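Local structure of non-toxic crystal protein (Bacillus thuringiensis, 2D42) at residues A42-P47 with Y103-F108; E164-L169 with T223-I228. The protein is a crystal protein without known toxicity, its own activity undefined, whose elongated, strand-rich build closely resembles that of beta-pore-forming toxins. All coordinates share one frame; numbering follows the deposited sequence.

Interaction 1: residues A42-P47 with Y103-F108; sequences ARIPDP and YFANLF
Two first torsions of like sense set up the hydrophobic meeting of Y103 with A42 and of I44 with A105. In Y103, CG stands anti to the carbonyl carbon (chi1 -48°), which lays the flat of the phenol ring under A42. The A42 methyl, CB, sits almost over the ring centre, 3.5 Å above its plane, as a CH-pi contact. In I44, CG1 takes the corresponding place (chi1 -59°), and an extended second torsion sends its terminal methyl to strand 101-109. There I44 CD1 meets A105 CB at 3.4 Å, tighter than usual for two carbons. The same CD1 of I44 lies 3.9 Å from CD2 of L107, whose side chain crosses that of I44 at about a right angle. One small and one branched residue of 103-108 are thus met by a single methyl group.

At the far end the contact changes character, because backbone takes over from side chain. The amide N of F108 donates to P47 O at 2.9 Å, a nearly straight bond (173°). The CA of L107 also approaches P47 O, at 3.5 Å, while L107 CD2 packs on P47 CB at 4.1 Å. L107 CD2 also lies beside P47 O, 3.7 Å away.

Beyond these residues, A42 also packs on L169 and the Y103 ring meets that of F120. F108 continues its backbone bonding with V49, so its partners P47 and V49 flank I48, the ladder pattern of parallel strands. Residues 42-43 end strand 36-43 of the large sheet, and 44-47 lead as a loop into strand 48-49 of a small three-stranded one. It is a chain crossing between two facing sheets, with apolar residues between them, as in a beta-sandwich.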
loop_
_atom_site.group_PDB
_atom_site.type_symbol
_atom_site.label_atom_id
_atom_site.label_comp_id
_atom_site.label_asym_id
_atom_site.label_seq_id
_atom_site.Cartn_x
_atom_site.Cartn_y
_atom_site.Cartn_z
ATOM N N ALA A 42 -6.139 1.238 3.094
ATOM C CA ALA A 42 -5.196 2.346 3.044
ATOM C C ALA A 42 -5.634 3.317 1.966
ATOM O O ALA A 42 -5.581 3.001 0.780
ATOM C CB ALA A 42 -3.801 1.833 2.743
ATOM N N ARG A 43 -6.080 4.495 2.379
ATOM C CA ARG A 43 -6.516 5.488 1.417
ATOM C C ARG A 43 -5.609 6.708 1.432
ATOM O O ARG A 43 -4.870 6.937 2.392
ATOM C CB ARG A 43 -7.977 5.884 1.669
ATOM C CG ARG A 43 -8.320 6.295 3.085
ATOM C CD ARG A 43 -9.841 6.267 3.285
ATOM N NE ARG A 43 -10.232 6.555 4.664
ATOM C CZ ARG A 43 -10.111 7.743 5.249
ATOM N NH1 ARG A 43 -9.611 8.775 4.578
ATOM N NH2 ARG A 43 -10.485 7.902 6.513
ATOM N N ILE A 44 -5.669 7.473 0.348
ATOM C CA ILE A 44 -4.864 8.674 0.173
ATOM C C ILE A 44 -5.795 9.878 0.158
ATOM O O ILE A 44 -6.475 10.141 -0.831
ATOM C CB ILE A 44 -4.076 8.569 -1.150
ATOM C CG1 ILE A 44 -3.185 7.325 -1.088
ATOM C CG2 ILE A 44 -3.266 9.851 -1.413
ATOM C CD1 ILE A 44 -2.512 6.991 -2.382
ATOM N N PRO A 45 -5.843 10.627 1.265
ATOM C CA PRO A 45 -6.728 11.795 1.312
ATOM C C PRO A 45 -6.502 12.864 0.234
ATOM O O PRO A 45 -7.433 13.564 -0.133
ATOM C CB PRO A 45 -6.543 12.313 2.740
ATOM C CG PRO A 45 -5.170 11.843 3.108
ATOM C CD PRO A 45 -5.105 10.462 2.530
ATOM N N ASP A 46 -5.278 12.990 -0.275
ATOM C CA ASP A 46 -4.995 13.972 -1.331
ATOM C C ASP A 46 -4.460 13.224 -2.546
ATOM O O ASP A 46 -3.253 13.070 -2.712
ATOM C CB ASP A 46 -3.971 15.013 -0.859
ATOM C CG ASP A 46 -3.699 16.086 -1.910
ATOM O OD1 ASP A 46 -4.344 16.053 -2.978
ATOM O OD2 ASP A 46 -2.838 16.959 -1.669
ATOM N N PRO A 47 -5.365 12.738 -3.412
ATOM C CA PRO A 47 -5.010 11.989 -4.620
ATOM C C PRO A 47 -4.537 12.821 -5.808
ATOM O O PRO A 47 -4.277 12.279 -6.876
ATOM C CB PRO A 47 -6.295 11.228 -4.930
ATOM C CG PRO A 47 -7.328 12.226 -4.556
ATOM C CD PRO A 47 -6.825 12.749 -3.222
ATOM N N TYR A 103 -2.921 -2.804 -1.612
ATOM C CA TYR A 103 -3.785 -1.624 -1.743
ATOM C C TYR A 103 -3.724 -0.972 -3.130
ATOM O O TYR A 103 -2.844 -1.277 -3.933
ATOM C CB TYR A 103 -3.400 -0.585 -0.692
ATOM C CG TYR A 103 -3.253 -1.133 0.713
ATOM C CD1 TYR A 103 -4.371 -1.440 1.489
ATOM C CD2 TYR A 103 -1.992 -1.332 1.269
ATOM C CE1 TYR A 103 -4.231 -1.926 2.789
ATOM C CE2 TYR A 103 -1.843 -1.820 2.567
ATOM C CZ TYR A 103 -2.963 -2.108 3.320
ATOM O OH TYR A 103 -2.810 -2.539 4.615
ATOM N N PHE A 104 -4.666 -0.067 -3.394
ATOM C CA PHE A 104 -4.751 0.641 -4.672
ATOM C C PHE A 104 -5.217 2.081 -4.466
ATOM O O PHE A 104 -5.771 2.426 -3.423
ATOM C CB PHE A 104 -5.728 -0.068 -5.613
ATOM C CG PHE A 104 -5.225 -1.386 -6.130
ATOM C CD1 PHE A 104 -4.464 -1.450 -7.298
ATOM C CD2 PHE A 104 -5.494 -2.566 -5.439
ATOM C CE1 PHE A 104 -3.981 -2.669 -7.767
ATOM C CE2 PHE A 104 -5.014 -3.793 -5.902
ATOM C CZ PHE A 104 -4.254 -3.842 -7.070
ATOM N N ALA A 105 -4.982 2.918 -5.467
ATOM C CA ALA A 105 -5.384 4.315 -5.405
ATOM C C ALA A 105 -5.394 4.903 -6.811
ATOM O O ALA A 105 -4.463 4.686 -7.590
ATOM C CB ALA A 105 -4.434 5.093 -4.516
ATOM N N ASN A 106 -6.468 5.616 -7.137
ATOM C CA ASN A 106 -6.602 6.245 -8.440
ATOM C C ASN A 106 -6.079 7.668 -8.313
ATOM O O ASN A 106 -6.816 8.585 -7.962
ATOM C CB ASN A 106 -8.071 6.258 -8.877
ATOM C CG ASN A 106 -8.589 4.871 -9.196
ATOM O OD1 ASN A 106 -8.038 4.176 -10.046
ATOM N ND2 ASN A 106 -9.653 4.457 -8.508
ATOM N N LEU A 107 -4.796 7.843 -8.573
ATOM C CA LEU A 107 -4.193 9.158 -8.465
ATOM C C LEU A 107 -4.374 9.974 -9.740
ATOM O O LEU A 107 -4.515 9.425 -10.825
ATOM C CB LEU A 107 -2.705 9.013 -8.141
ATOM C CG LEU A 107 -2.358 8.276 -6.840
ATOM C CD1 LEU A 107 -0.843 8.206 -6.682
ATOM C CD2 LEU A 107 -2.981 8.995 -5.654
ATOM N N PHE A 108 -4.382 11.292 -9.598
ATOM C CA PHE A 108 -4.515 12.172 -10.751
ATOM C C PHE A 108 -3.219 12.966 -10.856
ATOM O O PHE A 108 -2.818 13.646 -9.917
ATOM C CB PHE A 108 -5.692 13.131 -10.590
ATOM C CG PHE A 108 -5.908 14.022 -11.786
ATOM C CD1 PHE A 108 -6.273 13.479 -13.014
ATOM C CD2 PHE A 108 -5.726 15.404 -11.687
ATOM C CE1 PHE A 108 -6.456 14.295 -14.133
ATOM C CE2 PHE A 108 -5.907 16.233 -12.798
ATOM C CZ PHE A 108 -6.273 15.677 -14.024
#

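Interaction 2: residues E164-L169 with T223-I228; sequences EKMTVL and TGEGTI
T167 presses its hydroxyl against the backbone of G226, with OG1 of T167 3.2 Å from the glycine CA. The first torsion (chi1 60°) sets OG1 between the backbone N and the carbonyl carbon and turns CG2 of T167 to I228, where it meets that residue's CG2 at 3.6 Å. A water lies 2.8 Å from T167 OG1 and donates to T227 O, so the hydroxyl is tied to the neighbouring strand through solvent. On the same sheet face L169 drapes CD1 over the backbone near E225 O, at 3.7 Å. On the other face the side chains of M166 and E225 cross at about a right angle, CG to CG 4.0 Å.

Between these two faces runs an antiparallel ladder in which K165–I228, T167–G226 and L169–G224 are hydrogen-bonded pairs, part of the long-stranded sheet in this relative of the epsilon toxins and MTX2. Six backbone N-H...O bonds, two in each of the three pairs, join the strands.

Further out, R90 of strand 71-94 forms a salt bridge with E225, and the ammonium of K165 is held by the carbonyl oxygens of D46 and I48.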
loop_
_atom_site.group_PDB
_atom_site.type_symbol
_atom_site.label_atom_id
_atom_site.label_comp_id
_atom_site.label_asym_id
_atom_site.label_seq_id
_atom_site.Cartn_x
_atom_site.Cartn_y
_atom_site.Cartn_z
ATOM N N GLU A 164 4.503 11.087 -3.725
ATOM C CA GLU A 164 4.848 10.862 -2.339
ATOM C C GLU A 164 3.608 11.351 -1.611
ATOM O O GLU A 164 3.287 12.543 -1.642
ATOM C CB GLU A 164 6.072 11.684 -1.939
ATOM C CG GLU A 164 6.838 11.071 -0.789
ATOM C CD GLU A 164 7.992 11.936 -0.328
ATOM O OE1 GLU A 164 8.782 12.393 -1.192
ATOM O OE2 GLU A 164 8.113 12.147 0.900
ATOM N N LYS A 165 2.894 10.431 -0.975
ATOM C CA LYS A 165 1.665 10.799 -0.284
ATOM C C LYS A 165 1.495 10.204 1.103
ATOM O O LYS A 165 2.034 9.142 1.426
ATOM C CB LYS A 165 0.453 10.381 -1.115
ATOM C CG LYS A 165 0.293 11.100 -2.430
ATOM C CD LYS A 165 -0.112 12.549 -2.216
ATOM C CE LYS A 165 -0.307 13.232 -3.555
ATOM N NZ LYS A 165 -0.962 14.551 -3.369
ATOM N N MET A 166 0.716 10.905 1.910
ATOM C CA MET A 166 0.403 10.458 3.255
ATOM C C MET A 166 -0.765 9.487 3.075
ATOM O O MET A 166 -1.573 9.628 2.153
ATOM C CB MET A 166 -0.007 11.663 4.113
ATOM C CG MET A 166 -0.599 11.325 5.480
ATOM S SD MET A 166 -2.409 11.208 5.403
ATOM C CE MET A 166 -2.852 12.968 5.387
ATOM N N THR A 167 -0.845 8.483 3.926
ATOM C CA THR A 167 -1.948 7.536 3.813
ATOM C C THR A 167 -2.688 7.455 5.137
ATOM O O THR A 167 -2.113 7.702 6.194
ATOM C CB THR A 167 -1.458 6.121 3.477
ATOM O OG1 THR A 167 -0.571 5.674 4.509
ATOM C CG2 THR A 167 -0.743 6.093 2.119
ATOM N N VAL A 168 -3.971 7.130 5.065
ATOM C CA VAL A 168 -4.784 6.961 6.255
ATOM C C VAL A 168 -4.958 5.450 6.304
ATOM O O VAL A 168 -5.466 4.851 5.363
ATOM C CB VAL A 168 -6.155 7.666 6.127
ATOM C CG1 VAL A 168 -7.049 7.286 7.315
ATOM C CG2 VAL A 168 -5.950 9.191 6.111
ATOM N N LEU A 169 -4.492 4.826 7.379
ATOM C CA LEU A 169 -4.592 3.375 7.478
ATOM C C LEU A 169 -5.769 3.001 8.351
ATOM O O LEU A 169 -5.964 3.574 9.418
ATOM C CB LEU A 169 -3.289 2.801 8.041
ATOM C CG LEU A 169 -2.034 3.242 7.269
ATOM C CD1 LEU A 169 -0.789 2.686 7.955
ATOM C CD2 LEU A 169 -2.117 2.760 5.812
ATOM N N THR A 223 -7.834 3.805 13.258
ATOM C CA THR A 223 -7.448 4.753 12.224
ATOM C C THR A 223 -6.008 5.170 12.477
ATOM O O THR A 223 -5.689 5.779 13.498
ATOM C CB THR A 223 -8.363 5.991 12.184
ATOM O OG1 THR A 223 -9.667 5.596 11.738
ATOM C CG2 THR A 223 -7.811 7.035 11.202
ATOM N N GLY A 224 -5.141 4.801 11.541
ATOM C CA GLY A 224 -3.736 5.119 11.657
ATOM C C GLY A 224 -3.229 5.952 10.493
ATOM O O GLY A 224 -4.011 6.511 9.715
ATOM N N GLU A 225 -1.913 6.001 10.354
ATOM C CA GLU A 225 -1.308 6.809 9.317
ATOM C C GLU A 225 0.008 6.250 8.801
ATOM O O GLU A 225 0.757 5.596 9.531
ATOM C CB GLU A 225 -1.087 8.211 9.877
ATOM C CG GLU A 225 -0.471 9.209 8.930
ATOM C CD GLU A 225 0.004 10.445 9.667
ATOM O OE1 GLU A 225 -0.757 10.957 10.517
ATOM O OE2 GLU A 225 1.135 10.899 9.401
ATOM N N GLY A 226 0.285 6.528 7.533
ATOM C CA GLY A 226 1.525 6.083 6.927
ATOM C C GLY A 226 1.907 6.985 5.761
ATOM O O GLY A 226 1.442 8.120 5.661
ATOM N N THR A 227 2.754 6.482 4.875
ATOM C CA THR A 227 3.162 7.236 3.696
ATOM C C THR A 227 3.471 6.234 2.592
ATOM O O THR A 227 3.710 5.062 2.864
ATOM C CB THR A 227 4.451 8.067 3.944
ATOM O OG1 THR A 227 5.525 7.181 4.265
ATOM C CG2 THR A 227 4.263 9.053 5.082
ATOM N N ILE A 228 3.432 6.695 1.345
ATOM C CA ILE A 228 3.763 5.850 0.206
ATOM C C ILE A 228 4.454 6.750 -0.798
ATOM O O ILE A 228 4.205 7.950 -0.834
ATOM C CB ILE A 228 2.532 5.242 -0.496
ATOM C CG1 ILE A 228 1.611 6.356 -0.995
ATOM C CG2 ILE A 228 1.812 4.276 0.434
ATOM C CD1 ILE A 228 0.463 5.847 -1.830
HETATM O O HOH W 1 1.326 3.616 4.043
#

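From the N terminus, residues 42-47 come first. Interaction 1 closes when 103-108 returns to them, after a loop of 55 residues that includes strands 54-65 and 71-94. The chain then reaches 164-169, and interaction 2 closes a second loop, of 53 residues, at 223-228. The loops follow in series, neither nested nor crossing. They meet in space: R43 O and V168 N, 2.8 Å apart, probably hydrogen-bond between neighbouring strands 36-43 and 150-185, D46 forms a salt bridge with K165, and P45 packs on M166. Interaction 1 joins the small sheet to the large one, while interaction 2 pairs two long strands within the large sheet.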